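Local coordinates for Tas1 (Pseudomonas aeruginosa, PDB 6OX6), which pyrophosphorylates adenosine nucleotides to make (p)ppApp after export by the type VI secretion system, depleting ADP and ATP in competitor cells, at residues Y345-S350 with E361-N365; I263-A267 with A308-I312. One frame throughout, in Å; residues are numbered along the deposited sequence.

Interaction 1. Residues Y345-S350 with E361-N365. With ACT (acetate ion), chain I; ACT (acetate ion), chain E.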
loop_
_atom_site.group_PDB
_atom_site.type_symbol
_atom_site.label_atom_id
_atom_site.label_comp_id
_atom_site.label_asym_id
_atom_site.label_seq_id
_atom_site.Cartn_x
_atom_site.Cartn_y
_atom_site.Cartn_z
ATOM N N TYR A 345 -3.403 -4.880 9.882
ATOM C CA TYR A 345 -3.499 -3.438 9.778
ATOM C C TYR A 345 -4.907 -3.043 9.313
ATOM O O TYR A 345 -5.643 -3.850 8.735
ATOM C CB TYR A 345 -2.415 -2.927 8.812
ATOM C CG TYR A 345 -2.359 -1.414 8.619
ATOM C CD1 TYR A 345 -2.587 -0.853 7.373
ATOM C CD2 TYR A 345 -2.095 -0.565 9.688
ATOM C CE1 TYR A 345 -2.547 0.534 7.183
ATOM C CE2 TYR A 345 -2.042 0.812 9.519
ATOM C CZ TYR A 345 -2.263 1.347 8.257
ATOM O OH TYR A 345 -2.232 2.698 8.057
ATOM N N SER A 346 -5.312 -1.806 9.627
ATOM C CA SER A 346 -6.555 -1.260 9.085
ATOM C C SER A 346 -6.341 0.187 8.667
ATOM O O SER A 346 -5.494 0.888 9.218
ATOM C CB SER A 346 -7.733 -1.355 10.083
ATOM O OG SER A 346 -7.375 -0.824 11.348
ATOM N N GLY A 347 -7.101 0.624 7.675
ATOM C CA GLY A 347 -6.899 1.930 7.081
ATOM C C GLY A 347 -7.474 1.957 5.678
ATOM O O GLY A 347 -8.026 0.977 5.187
ATOM N N VAL A 348 -7.325 3.107 5.032
ATOM C CA VAL A 348 -7.840 3.308 3.683
ATOM C C VAL A 348 -6.705 3.772 2.803
ATOM O O VAL A 348 -5.897 4.612 3.215
ATOM C CB VAL A 348 -8.983 4.342 3.638
ATOM C CG1 VAL A 348 -9.376 4.672 2.177
ATOM C CG2 VAL A 348 -10.142 3.835 4.424
ATOM N N ASN A 349 -6.656 3.240 1.588
ATOM C CA ASN A 349 -5.767 3.749 0.555
ATOM C C ASN A 349 -6.583 3.972 -0.709
ATOM O O ASN A 349 -7.505 3.214 -1.014
ATOM C CB ASN A 349 -4.587 2.786 0.298
ATOM C CG ASN A 349 -3.458 3.437 -0.479
ATOM O OD1 ASN A 349 -3.509 4.627 -0.805
ATOM N ND2 ASN A 349 -2.405 2.669 -0.740
ATOM N N SER A 350 -6.261 5.029 -1.429
ATOM C CA SER A 350 -6.998 5.310 -2.639
ATOM C C SER A 350 -6.044 5.883 -3.661
ATOM O O SER A 350 -5.024 6.493 -3.318
ATOM C CB SER A 350 -8.150 6.277 -2.380
ATOM O OG SER A 350 -7.656 7.575 -2.126
ATOM N N GLU A 361 -2.070 9.530 -4.821
ATOM C CA GLU A 361 -2.386 8.625 -3.715
ATOM C C GLU A 361 -2.912 9.418 -2.526
ATOM O O GLU A 361 -2.252 10.350 -2.065
ATOM C CB GLU A 361 -1.157 7.828 -3.270
ATOM C CG GLU A 361 -1.366 7.113 -1.929
ATOM C CD GLU A 361 -0.104 6.423 -1.375
ATOM O OE1 GLU A 361 0.668 7.060 -0.598
ATOM O OE2 GLU A 361 0.110 5.230 -1.704
ATOM N N ILE A 362 -4.081 9.041 -2.011
ATOM C CA ILE A 362 -4.594 9.640 -0.779
ATOM C C ILE A 362 -4.906 8.532 0.225
ATOM O O ILE A 362 -5.824 7.729 0.010
ATOM C CB ILE A 362 -5.837 10.499 -1.017
ATOM C CG1 ILE A 362 -5.529 11.647 -1.967
ATOM C CG2 ILE A 362 -6.285 11.054 0.306
ATOM C CD1 ILE A 362 -6.776 12.433 -2.388
ATOM N N GLN A 363 -4.187 8.517 1.338
ATOM C CA GLN A 363 -4.433 7.549 2.397
ATOM C C GLN A 363 -5.258 8.188 3.499
ATOM O O GLN A 363 -5.184 9.395 3.725
ATOM C CB GLN A 363 -3.130 7.046 2.999
ATOM C CG GLN A 363 -2.277 6.264 2.053
ATOM C CD GLN A 363 -1.060 5.748 2.754
ATOM O OE1 GLN A 363 -0.080 6.464 2.929
ATOM N NE2 GLN A 363 -1.137 4.531 3.221
ATOM N N VAL A 364 -6.017 7.364 4.209
ATOM C CA VAL A 364 -6.854 7.835 5.301
ATOM C C VAL A 364 -6.719 6.864 6.456
ATOM O O VAL A 364 -6.735 5.642 6.258
ATOM C CB VAL A 364 -8.343 7.958 4.904
ATOM C CG1 VAL A 364 -9.045 8.816 5.909
ATOM C CG2 VAL A 364 -8.518 8.533 3.478
ATOM N N ASN A 365 -6.623 7.402 7.665
ATOM C CA ASN A 365 -6.565 6.555 8.852
ATOM C C ASN A 365 -6.848 7.419 10.065
ATOM O O ASN A 365 -6.896 8.647 9.976
ATOM C CB ASN A 365 -5.206 5.867 9.010
ATOM C CG ASN A 365 -5.344 4.414 9.447
ATOM O OD1 ASN A 365 -6.266 4.072 10.190
ATOM N ND2 ASN A 365 -4.459 3.552 8.961
HETATM C C ACT I . -0.242 5.320 6.938
HETATM O O ACT I . 0.313 4.420 6.239
HETATM O OXT ACT I . 0.294 6.140 7.739
HETATM C CH3 ACT I . -1.815 5.423 6.771
HETATM C C ACT E . -1.059 0.559 2.687
HETATM O O ACT E . -1.317 0.416 1.439
HETATM O OXT ACT E . -1.083 1.609 3.402
HETATM C CH3 ACT E . -0.664 -0.744 3.439
HETATM O O HOH W 1 -8.206 1.887 10.651
#
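The side-chain nitrogen ND2 of Asn-365 is held by two oxygens from the loop that leads into strand 347-353. It reaches Ser-346 O at 2.9 Å, on a lone pair in the carbonyl plane, and makes a short but badly bent, weak bond to Tyr-345 OH. Water 1 bridges Asn-365 OD1 and Ser-346 OG, whose stronger partner is Arg-434. Beyond Asn-365 the backbones pair antiparallel: Val-348 N donates to Val-364 O at 2.9 Å, and Val-364 N returns the bond to Val-348 O. Further along, Ile-362 O takes Ser-350 OG at 2.8 Å as well as a weak bond from Ser-350 N; a chi1 of 71° turns the hydroxyl onto that carbonyl's lone pair. Val-348 and Val-364 lie side by side, CB to CB 3.9 Å, against helix 319-328. On the other face Asn-349 OD1 sits 3.5 Å from Gln-363 CG. There the two amides make weak bonds to separate acetates, probably from the crystallisation liquor, and Phe-20 of the Pa14_01140 chain packs on Asn-349. This is an antiparallel beta hairpin within a mixed sheet, consistent with the alarmone synthetase fold, with one face packed by helices and the other carrying polar side chains.

Interaction 2. Residues I263-A267 with A308-I312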
loop_
_atom_site.group_PDB
_atom_site.type_symbol
_atom_site.label_atom_id
_atom_site.label_comp_id
_atom_site.label_asym_id
_atom_site.label_seq_id
_atom_site.Cartn_x
_atom_site.Cartn_y
_atom_site.Cartn_z
ATOM N N ILE A 263 -4.527 16.613 -5.752
ATOM C CA ILE A 263 -4.939 15.733 -4.660
ATOM C C ILE A 263 -4.884 16.469 -3.321
ATOM O O ILE A 263 -5.691 16.188 -2.420
ATOM C CB ILE A 263 -4.122 14.420 -4.622
ATOM C CG1 ILE A 263 -2.610 14.669 -4.475
ATOM C CG2 ILE A 263 -4.452 13.523 -5.849
ATOM C CD1 ILE A 263 -1.836 13.360 -4.178
ATOM N N ASP A 264 -3.957 17.427 -3.167
ATOM C CA ASP A 264 -3.914 18.209 -1.929
ATOM C C ASP A 264 -5.146 19.093 -1.769
ATOM O O ASP A 264 -5.627 19.286 -0.645
ATOM C CB ASP A 264 -2.652 19.067 -1.868
ATOM C CG ASP A 264 -1.412 18.276 -1.462
ATOM O OD1 ASP A 264 -1.517 17.052 -1.183
ATOM O OD2 ASP A 264 -0.319 18.899 -1.411
ATOM N N ALA A 265 -5.685 19.625 -2.868
ATOM C CA ALA A 265 -6.898 20.427 -2.765
ATOM C C ALA A 265 -8.080 19.578 -2.294
ATOM O O ALA A 265 -8.797 19.958 -1.359
ATOM C CB ALA A 265 -7.199 21.109 -4.104
ATOM N N VAL A 266 -8.283 18.403 -2.905
ATOM C CA VAL A 266 -9.404 17.562 -2.486
ATOM C C VAL A 266 -9.165 17.002 -1.084
ATOM O O VAL A 266 -10.097 16.894 -0.275
ATOM C CB VAL A 266 -9.664 16.452 -3.522
ATOM C CG1 VAL A 266 -8.381 15.778 -3.897
ATOM C CG2 VAL A 266 -10.633 15.406 -2.977
ATOM N N ALA A 267 -7.920 16.641 -0.767
ATOM C CA ALA A 267 -7.635 16.163 0.580
ATOM C C ALA A 267 -8.029 17.201 1.632
ATOM O O ALA A 267 -8.726 16.876 2.607
ATOM C CB ALA A 267 -6.155 15.785 0.707
ATOM N N ALA A 308 2.762 11.757 -6.349
ATOM C CA ALA A 308 2.083 12.698 -5.476
ATOM C C ALA A 308 1.286 11.904 -4.456
ATOM O O ALA A 308 0.615 10.918 -4.806
ATOM C CB ALA A 308 1.149 13.614 -6.278
ATOM N N ARG A 309 1.344 12.330 -3.197
ATOM C CA ARG A 309 0.630 11.569 -2.185
ATOM C C ARG A 309 0.358 12.444 -0.978
ATOM O O ARG A 309 1.081 13.406 -0.720
ATOM C CB ARG A 309 1.423 10.324 -1.785
ATOM C CG ARG A 309 2.757 10.620 -1.152
ATOM C CD ARG A 309 3.286 9.361 -0.488
ATOM N NE ARG A 309 4.465 9.653 0.313
ATOM C CZ ARG A 309 4.422 10.149 1.548
ATOM N NH1 ARG A 309 3.248 10.381 2.139
ATOM N NH2 ARG A 309 5.552 10.407 2.192
ATOM N N ASN A 310 -0.686 12.098 -0.228
ATOM C CA ASN A 310 -0.871 12.701 1.082
ATOM C C ASN A 310 -1.666 11.746 1.961
ATOM O O ASN A 310 -2.035 10.642 1.553
ATOM C CB ASN A 310 -1.531 14.083 0.996
ATOM C CG ASN A 310 -2.835 14.063 0.253
ATOM O OD1 ASN A 310 -3.738 13.283 0.578
ATOM N ND2 ASN A 310 -2.984 14.982 -0.706
ATOM N N THR A 311 -1.884 12.160 3.193
ATOM C CA THR A 311 -2.600 11.374 4.182
ATOM C C THR A 311 -3.679 12.248 4.800
ATOM O O THR A 311 -3.415 13.399 5.174
ATOM C CB THR A 311 -1.651 10.848 5.300
ATOM O OG1 THR A 311 -0.552 10.127 4.722
ATOM C CG2 THR A 311 -2.387 9.920 6.246
ATOM N N ILE A 312 -4.881 11.698 4.931
ATOM C CA ILE A 312 -5.953 12.358 5.655
ATOM C C ILE A 312 -6.107 11.679 7.009
ATOM O O ILE A 312 -6.302 10.459 7.096
ATOM C CB ILE A 312 -7.263 12.334 4.863
ATOM C CG1 ILE A 312 -7.078 13.048 3.520
ATOM C CG2 ILE A 312 -8.367 12.947 5.679
ATOM C CD1 ILE A 312 -8.290 12.959 2.593
#
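Asn-310, Ile-263 and Ala-267 bury the most surface where helix 256-273 lies over strand 308-313, and the amide of Asn-310 reaches the helix, where it meets a side-chain oxygen and, weakly, a backbone carbonyl. Its ND2 gives a bond of 2.6 Å to Asp-264 OD1, met nearly along the C-O axis and close to the plane of the amide, with the carboxylate turned 32° against it. The same nitrogen makes a weak bond of 3.4 Å to Ile-263 O, a carbonyl already engaged by Ala-267 N in the helix. With chi1 at 55°, Asn-310 CG stands between its own N and carbonyl carbon, which carries the amide up to both acceptors. With both acceptors gathered round the nitrogen, the choice of ND2 over OD1 at this place is well supported, and OD1 is left against the methyl of Ala-267 at 3.5 Å, buried and without a polar partner.

Ile-263 works at the start of the strand segment. Its CD1 lies over the face of the peptide joining Ala-308 to Arg-309, 3.5 Å from Ala-308 C, and also touches Ala-308 CB. At the far end, Ile-312 CD1 rests on Ala-267 CA at 3.8 Å, with Val-278 of the neighbouring strand packing on both residues. The short helix and strand segments run almost parallel, 11° apart and 8.8 Å between axes.

Asp-264 also forms a salt bridge from OD2 to Lys-260, so its two oxygens are divided between the strand and its own helix. The chemistry thus implies a largely apolar helix-on-sheet interface with one buried amide that links strand to helix, at the cost of a side-chain carbonyl oxygen left without a partner.

Overall arrangement
Interactions 1 and 2 meet at strand 359-365, which pairs with strand 347-353 on one side and, in parallel, with strand 308-313 on the other; the carbonyls of Glu-361 and Gln-363 probably accept bonds from Asn-310 N and Ile-312 N. Ile-362 is shared packing, lying against Asn-310 and Ile-312. Interaction 1 works within the sheet, close to the centre of the chain, and is held mainly by backbone bonds; it is only partly buried, with acetates and the Pa14_01140 chain reaching its polar side. Interaction 2 is the more enclosed contact: it joins a helix to the sheet through side chains, and no other protein chain touches it.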